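Local coordinates for protein ectonucleotide pyrophosphatase/phosphodiesterase family member 5 (Mus musculus, PDB 5VEO) that probably hydrolyses phosphodiester or pyrophosphate bonds of nucleotide substrates as a zinc-dependent ectoenzyme with a restricted range of nucleotide substrates, at residues A275-I287 with V299-I312. The protein carries 1 engineered substitution. Numbering follows the deposited sequence. Where two conformers were deposited one is given.
With NAG (2-acetamido-2-deoxy-beta-D-glucopyranose), chain B.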
loop_
_atom_site.group_PDB
_atom_site.type_symbol
_atom_site.label_atom_id
_atom_site.label_comp_id
_atom_site.label_asym_id
_atom_site.label_seq_id
_atom_site.Cartn_x
_atom_site.Cartn_y
_atom_site.Cartn_z
ATOM N N ALA A 275 17.520 8.662 -22.947
ATOM C CA ALA A 275 18.895 8.231 -22.756
ATOM C C ALA A 275 19.011 6.723 -22.569
ATOM O O ALA A 275 20.021 6.123 -22.959
ATOM C CB ALA A 275 19.483 8.942 -21.549
ATOM N N HIS A 276 18.002 6.109 -21.962
ATOM C CA HIS A 276 17.973 4.673 -21.748
ATOM C C HIS A 276 16.611 4.150 -22.185
ATOM O O HIS A 276 15.582 4.745 -21.830
ATOM C CB HIS A 276 18.232 4.334 -20.283
ATOM C CG HIS A 276 18.497 2.886 -20.060
ATOM N ND1 HIS A 276 17.513 1.929 -20.174
ATOM C CD2 HIS A 276 19.646 2.222 -19.785
ATOM C CE1 HIS A 276 18.045 0.737 -19.971
ATOM N NE2 HIS A 276 19.337 0.888 -19.722
ATOM N N PRO A 277 16.555 3.055 -22.950
ATOM C CA PRO A 277 15.263 2.594 -23.491
ATOM C C PRO A 277 14.262 2.199 -22.425
ATOM O O PRO A 277 13.051 2.198 -22.693
ATOM C CB PRO A 277 15.653 1.385 -24.358
ATOM C CG PRO A 277 17.009 0.952 -23.846
ATOM C CD PRO A 277 17.682 2.215 -23.394
ATOM N N ASN A 278 14.723 1.861 -21.222
ATOM C CA ASN A 278 13.828 1.376 -20.174
ATOM C C ASN A 278 13.608 2.402 -19.074
ATOM O O ASN A 278 13.083 2.070 -18.005
ATOM C CB ASN A 278 14.359 0.059 -19.606
ATOM C CG ASN A 278 14.443 -0.999 -20.680
ATOM O OD1 ASN A 278 15.524 -1.410 -21.078
ATOM N ND2 ASN A 278 13.281 -1.414 -21.184
ATOM N N LEU A 279 13.934 3.657 -19.337
ATOM C CA LEU A 279 13.651 4.750 -18.415
ATOM C C LEU A 279 12.856 5.801 -19.175
ATOM O O LEU A 279 13.386 6.452 -20.083
ATOM C CB LEU A 279 14.935 5.351 -17.852
ATOM C CG LEU A 279 14.686 6.417 -16.799
ATOM C CD1 LEU A 279 14.151 5.821 -15.486
ATOM C CD2 LEU A 279 15.957 7.159 -16.548
ATOM N N THR A 280 11.591 5.967 -18.814
ATOM C CA THR A 280 10.737 6.948 -19.469
ATOM C C THR A 280 10.694 8.197 -18.605
ATOM O O THR A 280 10.212 8.167 -17.461
ATOM C CB THR A 280 9.334 6.402 -19.721
ATOM O OG1 THR A 280 9.420 5.214 -20.512
ATOM C CG2 THR A 280 8.478 7.439 -20.454
ATOM N N VAL A 281 11.180 9.302 -19.159
ATOM C CA VAL A 281 11.321 10.552 -18.421
ATOM C C VAL A 281 10.130 11.449 -18.738
ATOM O O VAL A 281 9.910 11.812 -19.904
ATOM C CB VAL A 281 12.643 11.252 -18.772
ATOM C CG1 VAL A 281 12.779 12.548 -17.990
ATOM C CG2 VAL A 281 13.835 10.323 -18.509
ATOM N N TYR A 282 9.394 11.853 -17.703
ATOM C CA TYR A 282 8.246 12.738 -17.851
ATOM C C TYR A 282 8.506 14.079 -17.174
ATOM O O TYR A 282 8.925 14.128 -16.022
ATOM C CB TYR A 282 6.992 12.132 -17.221
ATOM C CG TYR A 282 6.547 10.808 -17.779
ATOM C CD1 TYR A 282 5.795 10.727 -18.948
ATOM C CD2 TYR A 282 6.851 9.631 -17.114
ATOM C CE1 TYR A 282 5.386 9.492 -19.444
ATOM C CE2 TYR A 282 6.451 8.413 -17.597
ATOM C CZ TYR A 282 5.712 8.344 -18.753
ATOM O OH TYR A 282 5.320 7.111 -19.213
ATOM N N LYS A 283 8.211 15.172 -17.863
ATOM C CA LYS A 283 7.950 16.401 -17.130
ATOM C C LYS A 283 6.668 16.232 -16.343
ATOM O O LYS A 283 5.754 15.542 -16.772
ATOM C CB LYS A 283 7.824 17.593 -18.082
ATOM C CG LYS A 283 8.984 17.729 -18.990
ATOM C CD LYS A 283 8.856 19.001 -19.843
ATOM C CE LYS A 283 9.981 19.084 -20.850
ATOM N NZ LYS A 283 9.699 20.088 -21.932
ATOM N N LYS A 284 6.600 16.875 -15.182
ATOM C CA LYS A 284 5.431 16.734 -14.313
ATOM C C LYS A 284 4.127 16.860 -15.092
ATOM O O LYS A 284 3.228 16.020 -14.968
ATOM C CB LYS A 284 5.495 17.778 -13.194
ATOM C CG LYS A 284 4.325 17.780 -12.210
ATOM C CD LYS A 284 4.599 18.823 -11.135
ATOM C CE LYS A 284 3.502 18.958 -10.086
ATOM N NZ LYS A 284 2.222 19.471 -10.650
ATOM N N GLU A 285 3.984 17.910 -15.891
ATOM C CA GLU A 285 2.665 18.088 -16.482
ATOM C C GLU A 285 2.399 17.126 -17.640
ATOM O O GLU A 285 1.267 17.084 -18.122
ATOM C CB GLU A 285 2.461 19.558 -16.894
ATOM C CG GLU A 285 2.622 20.575 -15.708
ATOM C CD GLU A 285 1.765 20.293 -14.452
ATOM O OE1 GLU A 285 0.669 19.700 -14.550
ATOM O OE2 GLU A 285 2.195 20.695 -13.345
ATOM N N GLU A 286 3.369 16.294 -18.048
ATOM C CA GLU A 286 3.124 15.276 -19.065
ATOM C C GLU A 286 2.987 13.879 -18.470
ATOM O O GLU A 286 2.866 12.902 -19.215
ATOM C CB GLU A 286 4.213 15.300 -20.139
ATOM C CG GLU A 286 5.592 15.082 -19.653
ATOM C CD GLU A 286 6.620 15.450 -20.682
ATOM O OE1 GLU A 286 6.362 16.380 -21.483
ATOM O OE2 GLU A 286 7.685 14.820 -20.681
ATOM N N ILE A 287 2.948 13.761 -17.146
ATOM C CA ILE A 287 2.773 12.437 -16.546
ATOM C C ILE A 287 1.430 11.858 -16.989
ATOM O O ILE A 287 0.414 12.585 -17.014
ATOM C CB ILE A 287 2.866 12.533 -15.012
ATOM C CG1 ILE A 287 4.300 12.867 -14.607
ATOM C CG2 ILE A 287 2.362 11.259 -14.342
ATOM C CD1 ILE A 287 4.473 13.254 -13.150
ATOM N N VAL A 299 4.607 16.179 -6.328
ATOM C CA VAL A 299 5.135 15.531 -7.521
ATOM C C VAL A 299 6.235 16.422 -8.082
ATOM O O VAL A 299 6.016 17.611 -8.369
ATOM C CB VAL A 299 4.029 15.268 -8.547
ATOM C CG1 VAL A 299 4.587 14.610 -9.799
ATOM C CG2 VAL A 299 2.939 14.416 -7.916
ATOM N N GLN A 300 7.437 15.862 -8.195
ATOM C CA GLN A 300 8.603 16.654 -8.546
ATOM C C GLN A 300 8.580 17.058 -10.020
ATOM O O GLN A 300 7.822 16.499 -10.816
ATOM C CB GLN A 300 9.876 15.877 -8.223
ATOM C CG GLN A 300 10.066 15.617 -6.727
ATOM C CD GLN A 300 10.055 16.900 -5.927
ATOM O OE1 GLN A 300 10.650 17.902 -6.334
ATOM N NE2 GLN A 300 9.352 16.888 -4.795
ATOM N N PRO A 301 9.410 18.038 -10.407
ATOM C CA PRO A 301 9.330 18.558 -11.785
ATOM C C PRO A 301 9.639 17.535 -12.856
ATOM O O PRO A 301 9.158 17.673 -13.989
ATOM C CB PRO A 301 10.366 19.690 -11.797
ATOM C CG PRO A 301 10.465 20.132 -10.392
ATOM C CD PRO A 301 10.276 18.876 -9.558
ATOM N N ILE A 302 10.474 16.544 -12.547
ATOM C CA ILE A 302 10.799 15.462 -13.466
ATOM C C ILE A 302 10.558 14.164 -12.718
ATOM O O ILE A 302 11.005 14.008 -11.577
ATOM C CB ILE A 302 12.253 15.537 -13.965
ATOM C CG1 ILE A 302 12.448 16.782 -14.833
ATOM C CG2 ILE A 302 12.627 14.288 -14.760
ATOM C CD1 ILE A 302 13.879 17.029 -15.285
ATOM N N VAL A 303 9.869 13.242 -13.366
ATOM C CA VAL A 303 9.600 11.922 -12.813
ATOM C C VAL A 303 10.005 10.925 -13.883
ATOM O O VAL A 303 9.475 10.967 -14.999
ATOM C CB VAL A 303 8.126 11.749 -12.416
ATOM C CG1 VAL A 303 7.837 10.311 -11.975
ATOM C CG2 VAL A 303 7.766 12.695 -11.300
ATOM N N ALA A 304 10.974 10.063 -13.559
ATOM C CA ALA A 304 11.539 9.124 -14.508
ATOM C C ALA A 304 11.189 7.723 -14.039
ATOM O O ALA A 304 11.569 7.323 -12.935
ATOM C CB ALA A 304 13.050 9.306 -14.633
ATOM N N VAL A 305 10.473 6.982 -14.881
ATOM C CA VAL A 305 9.858 5.718 -14.499
ATOM C C VAL A 305 10.587 4.584 -15.204
ATOM O O VAL A 305 10.636 4.536 -16.444
ATOM C CB VAL A 305 8.362 5.689 -14.853
ATOM C CG1 VAL A 305 7.772 4.345 -14.455
ATOM C CG2 VAL A 305 7.621 6.858 -14.212
ATOM N N ALA A 306 11.138 3.663 -14.421
ATOM C CA ALA A 306 11.773 2.479 -14.995
ATOM C C ALA A 306 10.724 1.450 -15.380
ATOM O O ALA A 306 9.706 1.287 -14.689
ATOM C CB ALA A 306 12.753 1.847 -14.013
ATOM N N ASP A 307 10.978 0.766 -16.494
ATOM C CA ASP A 307 10.147 -0.359 -16.899
ATOM C C ASP A 307 10.251 -1.499 -15.892
ATOM O O ASP A 307 11.214 -1.609 -15.126
ATOM C CB ASP A 307 10.550 -0.872 -18.278
ATOM C CG ASP A 307 10.207 0.106 -19.394
ATOM O OD1 ASP A 307 9.222 0.902 -19.261
ATOM O OD2 ASP A 307 10.923 0.047 -20.417
ATOM N N GLU A 308 9.229 -2.353 -15.914
ATOM C CA GLU A 308 9.150 -3.505 -15.027
ATOM C C GLU A 308 10.466 -4.280 -14.969
ATOM O O GLU A 308 11.008 -4.698 -15.997
ATOM C CB GLU A 308 8.025 -4.420 -15.495
ATOM C CG GLU A 308 7.726 -5.485 -14.506
ATOM C CD GLU A 308 6.547 -6.341 -14.893
ATOM O OE1 GLU A 308 6.408 -6.701 -16.080
ATOM O OE2 GLU A 308 5.778 -6.672 -13.986
ATOM N N GLY A 309 10.961 -4.500 -13.751
ATOM C CA GLY A 309 12.146 -5.307 -13.525
ATOM C C GLY A 309 13.464 -4.588 -13.717
ATOM O O GLY A 309 14.521 -5.223 -13.578
ATOM N N TRP A 310 13.432 -3.292 -14.010
ATOM C CA TRP A 310 14.613 -2.451 -14.122
ATOM C C TRP A 310 14.816 -1.645 -12.843
ATOM O O TRP A 310 13.853 -1.238 -12.172
ATOM C CB TRP A 310 14.495 -1.516 -15.338
ATOM C CG TRP A 310 14.737 -2.272 -16.609
ATOM C CD1 TRP A 310 13.861 -3.078 -17.263
ATOM C CD2 TRP A 310 15.975 -2.370 -17.314
ATOM N NE1 TRP A 310 14.466 -3.656 -18.349
ATOM C CE2 TRP A 310 15.764 -3.224 -18.411
ATOM C CE3 TRP A 310 17.234 -1.796 -17.136
ATOM C CZ2 TRP A 310 16.774 -3.544 -19.310
ATOM C CZ3 TRP A 310 18.226 -2.085 -18.051
ATOM C CH2 TRP A 310 17.990 -2.947 -19.123
ATOM N N TYR A 311 16.085 -1.419 -12.511
ATOM C CA TYR A 311 16.476 -0.721 -11.291
ATOM C C TYR A 311 17.172 0.580 -11.647
ATOM O O TYR A 311 17.998 0.613 -12.556
ATOM C CB TYR A 311 17.428 -1.561 -10.420
ATOM C CG TYR A 311 17.031 -1.608 -8.971
ATOM C CD1 TYR A 311 16.392 -2.735 -8.452
ATOM C CD2 TYR A 311 17.297 -0.545 -8.108
ATOM C CE1 TYR A 311 16.000 -2.794 -7.139
ATOM C CE2 TYR A 311 16.898 -0.594 -6.779
ATOM C CZ TYR A 311 16.269 -1.732 -6.297
ATOM O OH TYR A 311 15.874 -1.828 -4.978
ATOM N N ILE A 312 16.832 1.649 -10.936
ATOM C CA ILE A 312 17.526 2.923 -11.077
ATOM C C ILE A 312 18.509 3.070 -9.931
ATOM O O ILE A 312 18.115 3.056 -8.758
ATOM C CB ILE A 312 16.553 4.108 -11.092
ATOM C CG1 ILE A 312 15.461 3.882 -12.129
ATOM C CG2 ILE A 312 17.329 5.413 -11.337
ATOM C CD1 ILE A 312 14.365 4.914 -12.053
HETATM C C1 NAG B . 13.192 -2.379 -22.245
HETATM C C2 NAG B . 11.796 -2.947 -22.386
HETATM C C3 NAG B . 11.685 -3.820 -23.646
HETATM C C4 NAG B . 12.278 -3.152 -24.885
HETATM C C5 NAG B . 13.642 -2.559 -24.581
HETATM C C6 NAG B . 14.203 -1.735 -25.723
HETATM C C7 NAG B . 10.309 -3.685 -20.554
HETATM C C8 NAG B . 10.173 -4.627 -19.390
HETATM N N2 NAG B . 11.472 -3.741 -21.206
HETATM O O3 NAG B . 10.312 -4.090 -23.887
HETATM O O4 NAG B . 12.444 -4.144 -25.905
HETATM O O5 NAG B . 13.558 -1.677 -23.463
HETATM O O6 NAG B . 15.619 -1.745 -25.627
HETATM O O7 NAG B . 9.405 -2.932 -20.883
HETATM O O HOH W 1 10.476 2.384 -21.702
HETATM O O HOH W 2 8.993 3.332 -18.301
#
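Asn-278 and Asp-307 are joined twice: Asp-307 N donates to Asn-278 O, and Asn-278 ND2 gives its hydrogen to the anti lone pair of Asp-307 OD2 (2.9 Å, 165° at the hydrogen). That same ND2 is bonded covalently to C1 of the glycan NAG, so the carboxylate grips an N-glycosylated amide. One water links Asp-307 OD2 to Pro-277 O; another joins Asp-307 OD1, Thr-280 OG1 and Val-305 O. Beyond this end, strand 279-283, at the edge of a four-stranded antiparallel sheet, runs antiparallel to 302-306, Thr-280 and Val-305 exchanging two backbone bonds of 2.9 Å (N to O). With CG anti to its carbonyl carbon (chi1 -60°), Asn-278 lays its amide over the Trp-310 indole, planes 20° apart; OD1 lies 3.0 Å from Trp-310 CZ2, over the face but offset to the rim, and CB makes a CH-pi contact with the five-membered ring. His-276 and the six-membered ring form an offset edge-to-face pair. With an alanine replacing Trp-310, the glycosylated amide would probably lose its aromatic platform and His-276 this edge-to-face contact. Leu-279 CD1 meets Ile-312 CD1 at 3.6 Å, while Ile-287 CD1 reaches Val-299 CG1 tip to tip. Carboxylate and indole together probably limit how the glycosylated amide can turn.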